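Local coordinates for uncharacterized protein Q99UF4 (Staphylococcus aureus, PDB 3B2N), which is probably a LuxR-family response regulator whose receiver domain, as in relatives, is phosphorylated to control DNA binding and transcription, at residues I8-N13 with I54-M59; L15-V20 with L32-N37. All coordinates share one frame; numbering follows the deposited sequence. Where two conformers were deposited one is given.

Interaction 1 (I8-N13 with I54-M59); sequences IAEDQN and ILDIEM
The carboxylates of Glu10 and Asp56 lie nearly parallel, their planes 19° apart, with Glu10 OE1 poised over one face of the Asp56 group, 3.4 Å from Asp56 CG. The backbone N of Asp11 donates to Asp56 OD2 from the anti side, 3.1 Å away and 16° out of the carboxylate plane; a weak bond from Ile57 N reaches OD1. At Glu10 the other oxygen, OE2, accepts the N-H of Gln12 at 2.7 Å, fixing the group's rotation, and the bend at chi2 (68°) folds the carboxylate back toward Asp56. Lys106 forms a salt bridge with Glu10 OE1 and a long, weak ion pair with Asp56 OD1. An acidic cluster at the C-terminal ends of the strands of a parallel sheet, with a lysine beside it, is consistent with the phosphorylation pocket of receiver domains.

Behind it the strands pair in parallel: Ala9 N reaches Ile54 O (2.8 Å), and Asp56 N returns to Ala9 O (2.9 Å). Met59 lays SD against Ala9 CB at 3.7 Å, and Leu55 CD1 meets the same methyl. Ile8 and Ile54 share the sheet face covered by helix 13-26, Ala9 and Leu55 the other, where Leu55 packs on Val67 of helix 64-73; strands 29-35 and 79-84 flank the pair.

Interaction 2 (L15-V20 with L32-N37); sequences LRQAMV and LADTDN
Arg16 of helix 13-26 and Asp34 of strand 29-35 form a salt bridge inside a beta-alpha-beta unit, strand 4-9, helix 13-26, strand 29-35, of the CheY-like receiver fold. Arg16 NE donates to Asp34 OD2 at 2.7 Å, with an N-H...O angle of 154°. The oxygen presents its anti lone pair almost in the guanidinium plane, and the two flat groups are nearly coplanar, 22° apart. Gln17, one residue on, adds a weak bond from NE2 to that same OD2 at 3.5 Å, its amide turned steeply from the carboxylate. The other oxygen is reached indirectly: a water donates both to Asp34 OD1 and to Gln17 OE1, so the two side chains are tied through direct and water-mediated links. Val20 CG2, one turn further along the helix from Arg16, packs against Asp34 CB at 3.8 Å.

One guanidinium face lies against the strand's end, with Thr35 C near the rim and Asp36 N above the centre. On the same face Asp36 CB sits over Arg16 NH1 at 3.4 Å, while CD approaches Thr35 O at 3.2 Å. The chain extends to a bend at chi3 (72°), which swings the guanidinium along the strand end, where NH1 is hydrogen-bonded to Glu10 O and, in one conformer of Asn13, probably to its OD1. Arg16 thereby joins the helix start, the loop after strand 4-9 and the edge strand 29-35; the axes of 15-20 and 32-35 run nearly antiparallel. On the side of the strand facing away from helix 13-26, Thr35 packs on Ala41 and Leu44 of helix 38-48. Its OG1 is hydrogen-bonded to Asp40 OD2 and closes an ST turn by accepting Asn37 N at 3.1 Å.

Interactions 1 and 2 have centres about 8 Å apart and belong to one receiver domain. Along the chain interaction 2 is nested inside the loop closed by interaction 1: strand 4-9, helix 13-26 and strand 29-35 follow in turn, and strand 52-55 comes later. In the sheet, strand 4-9 lies between 29-35 and 52-55, so the two contacts meet at its C-terminal end. Glu10 N probably bonds to Thr35 O (2.9 Å), carrying the sheet pairing across. The acidic residues of interaction 1 thus share a backbone framework with interaction 2, which fixes helix 13-26 to the edge strand beside them.

Interaction 1 (I8-N13 with I54-M59)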
ATOM      1  N   ILE A   8      -4.546  -0.968  -4.168  1.00 27.93           N
ATOM      2  CA  ILE A   8      -3.580   0.115  -4.258  1.00 28.60           C
ATOM      3  C   ILE A   8      -4.269   1.397  -3.945  1.00 30.16           C
ATOM      4  O   ILE A   8      -5.293   1.723  -4.567  1.00 30.57           O
ATOM      5  CB  ILE A   8      -2.950   0.247  -5.648  1.00 29.75           C
ATOM      6  CG1 ILE A   8      -2.216  -1.068  -5.981  1.00 34.77           C
ATOM      7  CG2 ILE A   8      -1.987   1.536  -5.675  1.00 26.07           C
ATOM      8  CD1 ILE A   8      -1.759  -1.173  -7.415  1.00 31.86           C
ATOM      9  N   ALA A   9      -3.767   2.111  -2.944  1.00 29.61           N
ATOM     10  CA  ALA A   9      -4.392   3.406  -2.668  1.00 28.47           C
ATOM     11  C   ALA A   9      -3.264   4.427  -2.872  1.00 29.29           C
ATOM     12  O   ALA A   9      -2.253   4.411  -2.144  1.00 30.48           O
ATOM     13  CB  ALA A   9      -4.949   3.455  -1.214  1.00 25.48           C
ATOM     14  N   GLU A  10      -3.423   5.315  -3.834  1.00 30.23           N
ATOM     15  CA  GLU A  10      -2.391   6.285  -4.157  1.00 31.01           C
ATOM     16  C   GLU A  10      -2.997   7.638  -4.605  1.00 32.49           C
ATOM     17  O   GLU A  10      -3.940   7.699  -5.417  1.00 34.42           O
ATOM     18  CB  GLU A  10      -1.430   5.688  -5.215  1.00 29.53           C
ATOM     19  CG  GLU A  10      -0.700   6.748  -6.128  1.00 27.68           C
ATOM     20  CD  GLU A  10       0.321   7.606  -5.339  1.00 34.78           C
ATOM     21  OE1 GLU A  10       1.026   7.066  -4.444  1.00 32.69           O
ATOM     22  OE2 GLU A  10       0.383   8.833  -5.581  1.00 30.27           O
ATOM     23  N   ASP A  11      -2.463   8.723  -4.068  1.00 31.19           N
ATOM     24  CA  ASP A  11      -3.098  10.012  -4.275  1.00 30.29           C
ATOM     25  C   ASP A  11      -2.994  10.438  -5.733  1.00 30.12           C
ATOM     26  O   ASP A  11      -3.910  10.977  -6.274  1.00 30.15           O
ATOM     27  CB  ASP A  11      -2.425  11.064  -3.401  1.00 31.52           C
ATOM     28  CG  ASP A  11      -3.138  12.401  -3.477  1.00 36.77           C
ATOM     29  OD1 ASP A  11      -2.560  13.331  -4.032  1.00 39.71           O
ATOM     30  OD2 ASP A  11      -4.313  12.504  -3.071  1.00 40.25           O
ATOM     31  N   GLN A  12      -1.885  10.141  -6.402  1.00 28.51           N
ATOM     32  CA  GLN A  12      -1.714  10.735  -7.689  1.00 30.27           C
ATOM     33  C   GLN A  12      -2.241   9.748  -8.748  1.00 31.02           C
ATOM     34  O   GLN A  12      -1.772   8.605  -8.828  1.00 31.71           O
ATOM     35  CB  GLN A  12      -0.230  11.061  -7.908  1.00 28.38           C
ATOM     36  CG  GLN A  12       0.046  11.706  -9.251  1.00 33.93           C
ATOM     37  CD  GLN A  12       1.493  11.624  -9.544  1.00 32.76           C
ATOM     38  OE1 GLN A  12       1.922  10.696 -10.212  1.00 31.36           O
ATOM     39  NE2 GLN A  12       2.273  12.578  -9.037  1.00 29.11           N
ATOM     40  N   ASN A  13      -3.193  10.191  -9.569  1.00 29.36           N
ATOM     41  CA  ASN A  13      -3.789   9.334 -10.602  0.50 28.63           C
ATOM     42  C   ASN A  13      -2.734   8.752 -11.591  1.00 29.37           C
ATOM     43  O   ASN A  13      -2.731   7.561 -11.877  1.00 31.79           O
ATOM     44  CB  ASN A  13      -4.890  10.113 -11.370  0.50 26.71           C
ATOM     45  CG  ASN A  13      -6.091  10.568 -10.474  0.50 45.93           C
ATOM     46  OD1 ASN A  13      -6.357  10.025  -9.380  0.50 30.40           O
ATOM     47  ND2 ASN A  13      -6.832  11.569 -10.970  0.50 22.70           N
ATOM     48  N   ILE A  54      -0.984  -1.612  -0.865  1.00 27.79           N
ATOM     49  CA  ILE A  54       0.001  -0.565  -1.099  1.00 29.34           C
ATOM     50  C   ILE A  54      -0.679   0.770  -0.787  1.00 32.03           C
ATOM     51  O   ILE A  54      -1.753   1.067  -1.358  1.00 31.64           O
ATOM     52  CB  ILE A  54       0.479  -0.640  -2.551  1.00 31.43           C
ATOM     53  CG1 ILE A  54       1.015  -2.063  -2.800  1.00 40.57           C
ATOM     54  CG2 ILE A  54       1.570   0.285  -2.809  1.00 40.18           C
ATOM     55  CD1 ILE A  54       1.499  -2.249  -4.218  1.00 48.94           C
ATOM     56  N   LEU A  55      -0.055   1.556   0.097  1.00 28.24           N
ATOM     57  CA  LEU A  55      -0.710   2.736   0.629  1.00 30.86           C
ATOM     58  C   LEU A  55       0.240   3.919   0.515  1.00 32.39           C
ATOM     59  O   LEU A  55       1.398   3.856   0.997  1.00 30.00           O
ATOM     60  CB  LEU A  55      -1.031   2.514   2.130  1.00 29.68           C
ATOM     61  CG  LEU A  55      -2.346   1.969   2.689  1.00 53.16           C
ATOM     62  CD1 LEU A  55      -3.157   1.190   1.722  1.00 38.40           C
ATOM     63  CD2 LEU A  55      -2.103   1.174   3.932  1.00 31.27           C
ATOM     64  N   ASP A  56      -0.237   4.972  -0.135  1.00 32.63           N
ATOM     65  CA  ASP A  56       0.412   6.287  -0.086  1.00 32.90           C
ATOM     66  C   ASP A  56       0.122   6.856   1.333  1.00 34.61           C
ATOM     67  O   ASP A  56      -0.780   6.380   2.002  1.00 35.52           O
ATOM     68  CB  ASP A  56      -0.212   7.155  -1.210  1.00 32.12           C
ATOM     69  CG  ASP A  56       0.444   8.508  -1.388  1.00 35.55           C
ATOM     70  OD1 ASP A  56       1.578   8.763  -0.863  1.00 39.47           O
ATOM     71  OD2 ASP A  56      -0.209   9.348  -2.048  1.00 37.25           O
ATOM     72  N   ILE A  57       0.893   7.834   1.808  1.00 34.71           N
ATOM     73  CA  ILE A  57       0.607   8.428   3.120  1.00 34.71           C
ATOM     74  C   ILE A  57      -0.429   9.517   3.007  1.00 36.27           C
ATOM     75  O   ILE A  57      -1.528   9.389   3.499  1.00 38.25           O
ATOM     76  CB  ILE A  57       1.828   9.009   3.785  1.00 34.19           C
ATOM     77  CG1 ILE A  57       2.860   7.910   4.017  1.00 41.04           C
ATOM     78  CG2 ILE A  57       1.414   9.720   5.130  1.00 38.83           C
ATOM     79  CD1 ILE A  57       4.065   8.320   4.881  1.00 32.22           C
ATOM     80  N   GLU A  58      -0.111  10.604   2.349  1.00 35.82           N
ATOM     81  CA  GLU A  58      -0.994  11.728   2.471  1.00 39.08           C
ATOM     82  C   GLU A  58      -2.112  11.642   1.438  1.00 38.51           C
ATOM     83  O   GLU A  58      -1.877  11.893   0.268  1.00 40.22           O
ATOM     84  CB  GLU A  58      -0.173  12.994   2.295  1.00 42.00           C
ATOM     85  CG  GLU A  58      -0.879  14.281   2.602  1.00 64.23           C
ATOM     86  CD  GLU A  58       0.146  15.386   2.633  1.00 62.61           C
ATOM     87  OE1 GLU A  58       1.297  15.059   3.029  1.00 62.46           O
ATOM     88  OE2 GLU A  58      -0.179  16.541   2.248  1.00 68.55           O
ATOM     89  N   MET A  59      -3.310  11.259   1.878  1.00 37.57           N
ATOM     90  CA  MET A  59      -4.475  11.039   0.992  1.00 35.54           C
ATOM     91  C   MET A  59      -5.663  11.651   1.693  1.00 36.02           C
ATOM     92  O   MET A  59      -5.652  11.822   2.939  1.00 37.21           O
ATOM     93  CB  MET A  59      -4.774   9.543   0.742  1.00 34.51           C
ATOM     94  CG  MET A  59      -3.778   8.713  -0.025  1.00 37.96           C
ATOM     95  SD  MET A  59      -4.329   6.984  -0.319  1.00 25.76           S
ATOM     96  CE  MET A  59      -4.345   6.212   1.300  1.00 33.36           C
TER

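Interaction 2 (L15-V20 with L32-N37)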
ATOM      1  N   LEU A  15       0.488   8.072 -11.347  1.00 26.64           N
ATOM      2  CA  LEU A  15       1.301   7.015 -10.771  1.00 25.20           C
ATOM      3  C   LEU A  15       0.409   5.825 -10.375  1.00 28.33           C
ATOM      4  O   LEU A  15       0.799   4.647 -10.562  1.00 27.96           O
ATOM      5  CB  LEU A  15       2.100   7.507  -9.532  1.00 23.28           C
ATOM      6  CG  LEU A  15       2.876   6.425  -8.736  1.00 30.14           C
ATOM      7  CD1 LEU A  15       3.951   5.823  -9.660  1.00 25.01           C
ATOM      8  CD2 LEU A  15       3.534   7.111  -7.535  1.00 27.24           C
ATOM      9  N   ARG A  16      -0.798   6.115  -9.847  1.00 28.94           N
ATOM     10  CA  ARG A  16      -1.650   5.044  -9.415  1.00 29.20           C
ATOM     11  C   ARG A  16      -1.997   4.091 -10.622  1.00 28.16           C
ATOM     12  O   ARG A  16      -1.887   2.884 -10.519  1.00 26.85           O
ATOM     13  CB  ARG A  16      -2.964   5.564  -8.820  1.00 30.44           C
ATOM     14  CG  ARG A  16      -3.771   4.389  -8.213  1.00 29.10           C
ATOM     15  CD  ARG A  16      -4.962   4.759  -7.332  1.00 32.62           C
ATOM     16  NE  ARG A  16      -6.056   5.283  -8.128  1.00 30.06           N
ATOM     17  CZ  ARG A  16      -6.253   6.578  -8.369  1.00 36.78           C
ATOM     18  NH1 ARG A  16      -5.425   7.550  -7.869  1.00 27.35           N
ATOM     19  NH2 ARG A  16      -7.303   6.906  -9.106  1.00 32.09           N
ATOM     20  N   GLN A  17      -2.466   4.660 -11.721  1.00 27.83           N
ATOM     21  CA  GLN A  17      -2.783   3.853 -12.885  1.00 30.86           C
ATOM     22  C   GLN A  17      -1.539   3.124 -13.395  1.00 30.34           C
ATOM     23  O   GLN A  17      -1.636   1.995 -13.842  1.00 29.10           O
ATOM     24  CB  GLN A  17      -3.406   4.706 -14.018  1.00 31.87           C
ATOM     25  CG  GLN A  17      -4.783   5.317 -13.671  1.00 44.32           C
ATOM     26  CD  GLN A  17      -5.606   4.494 -12.643  1.00 56.31           C
ATOM     27  OE1 GLN A  17      -5.938   3.289 -12.863  1.00 48.28           O
ATOM     28  NE2 GLN A  17      -5.940   5.147 -11.522  1.00 42.29           N
ATOM     29  N   ALA A  18      -0.375   3.776 -13.314  1.00 31.13           N
ATOM     30  CA  ALA A  18       0.885   3.128 -13.717  1.00 29.51           C
ATOM     31  C   ALA A  18       1.182   1.919 -12.825  1.00 29.42           C
ATOM     32  O   ALA A  18       1.630   0.858 -13.317  1.00 28.02           O
ATOM     33  CB  ALA A  18       2.079   4.119 -13.694  1.00 26.96           C
ATOM     34  N   MET A  19       0.954   2.058 -11.515  1.00 28.96           N
ATOM     35  CA  MET A  19       1.213   0.930 -10.638  1.00 29.09           C
ATOM     36  C   MET A  19       0.240  -0.239 -10.903  1.00 29.19           C
ATOM     37  O   MET A  19       0.621  -1.386 -10.832  1.00 27.59           O
ATOM     38  CB  MET A  19       1.056   1.365  -9.166  1.00 31.15           C
ATOM     39  CG  MET A  19       2.095   2.447  -8.666  1.00 37.81           C
ATOM     40  SD  MET A  19       1.671   3.219  -7.004  1.00 33.54           S
ATOM     41  CE  MET A  19       2.409   1.985  -6.030  1.00 42.53           C
ATOM     42  N   VAL A  20      -1.032   0.068 -11.111  1.00 28.73           N
ATOM     43  CA  VAL A  20      -2.045  -0.954 -11.385  1.00 27.97           C
ATOM     44  C   VAL A  20      -1.590  -1.750 -12.584  1.00 29.21           C
ATOM     45  O   VAL A  20      -1.566  -2.983 -12.519  1.00 28.55           O
ATOM     46  CB  VAL A  20      -3.413  -0.343 -11.675  1.00 26.20           C
ATOM     47  CG1 VAL A  20      -4.384  -1.383 -12.371  1.00 30.20           C
ATOM     48  CG2 VAL A  20      -4.025   0.300 -10.437  1.00 27.91           C
ATOM     49  N   LEU A  32      -7.331  -6.025  -6.990  1.00 33.10           N
ATOM     50  CA  LEU A  32      -8.775  -6.070  -6.729  1.00 32.72           C
ATOM     51  C   LEU A  32      -9.486  -4.712  -6.832  1.00 32.90           C
ATOM     52  O   LEU A  32     -10.671  -4.655  -7.133  1.00 31.93           O
ATOM     53  CB  LEU A  32      -9.018  -6.684  -5.356  1.00 33.25           C
ATOM     54  CG  LEU A  32      -9.235  -8.164  -5.136  1.00 47.67           C
ATOM     55  CD1 LEU A  32      -8.699  -9.010  -6.269  1.00 37.82           C
ATOM     56  CD2 LEU A  32      -8.628  -8.521  -3.781  1.00 37.18           C
ATOM     57  N   ALA A  33      -8.763  -3.625  -6.541  1.00 32.78           N
ATOM     58  CA  ALA A  33      -9.358  -2.295  -6.455  1.00 31.82           C
ATOM     59  C   ALA A  33      -8.227  -1.283  -6.372  1.00 30.13           C
ATOM     60  O   ALA A  33      -7.160  -1.633  -5.884  1.00 30.81           O
ATOM     61  CB  ALA A  33     -10.262  -2.188  -5.174  1.00 31.76           C
ATOM     62  N   ASP A  34      -8.458  -0.049  -6.808  1.00 27.37           N
ATOM     63  CA  ASP A  34      -7.490   1.002  -6.568  1.00 30.38           C
ATOM     64  C   ASP A  34      -8.228   2.325  -6.300  1.00 32.48           C
ATOM     65  O   ASP A  34      -9.351   2.502  -6.777  1.00 32.05           O
ATOM     66  CB  ASP A  34      -6.572   1.150  -7.772  1.00 31.69           C
ATOM     67  CG  ASP A  34      -7.270   1.762  -8.962  1.00 31.68           C
ATOM     68  OD1 ASP A  34      -7.903   1.008  -9.730  1.00 32.88           O
ATOM     69  OD2 ASP A  34      -7.193   2.995  -9.133  1.00 36.04           O
ATOM     70  N   THR A  35      -7.608   3.266  -5.581  1.00 31.46           N
ATOM     71  CA  THR A  35      -8.332   4.502  -5.211  1.00 32.90           C
ATOM     72  C   THR A  35      -7.344   5.563  -4.784  1.00 31.01           C
ATOM     73  O   THR A  35      -6.207   5.251  -4.478  1.00 31.21           O
ATOM     74  CB  THR A  35      -9.393   4.262  -4.046  1.00 33.15           C
ATOM     75  OG1 THR A  35      -9.997   5.492  -3.671  1.00 33.77           O
ATOM     76  CG2 THR A  35      -8.726   3.684  -2.793  1.00 26.38           C
ATOM     77  N   ASP A  36      -7.785   6.803  -4.752  1.00 31.78           N
ATOM     78  CA  ASP A  36      -6.957   7.904  -4.278  1.00 33.56           C
ATOM     79  C   ASP A  36      -7.410   8.359  -2.897  1.00 32.92           C
ATOM     80  O   ASP A  36      -6.929   9.343  -2.375  1.00 36.37           O
ATOM     81  CB  ASP A  36      -6.971   9.062  -5.265  1.00 34.25           C
ATOM     82  CG  ASP A  36      -8.352   9.688  -5.437  1.00 53.30           C
ATOM     83  OD1 ASP A  36      -8.432  10.754  -6.080  1.00 47.14           O
ATOM     84  OD2 ASP A  36      -9.351   9.143  -4.953  1.00 38.68           O
ATOM     85  N   ASN A  37      -8.302   7.621  -2.286  1.00 31.65           N
ATOM     86  CA  ASN A  37      -8.889   8.068  -1.001  1.00 31.71           C
ATOM     87  C   ASN A  37      -8.744   7.003   0.073  1.00 32.31           C
ATOM     88  O   ASN A  37      -9.162   5.842  -0.115  1.00 31.75           O
ATOM     89  CB  ASN A  37     -10.364   8.447  -1.211  1.00 29.45           C
ATOM     90  CG  ASN A  37     -11.017   8.990   0.043  1.00 25.84           C
ATOM     91  OD1 ASN A  37     -11.190   8.283   1.034  1.00 33.73           O
ATOM     92  ND2 ASN A  37     -11.419  10.242  -0.010  1.00 27.12           N
TER
HETATM   93  O   HOH W   1      -8.071   1.459 -12.452  1.00 39.58           O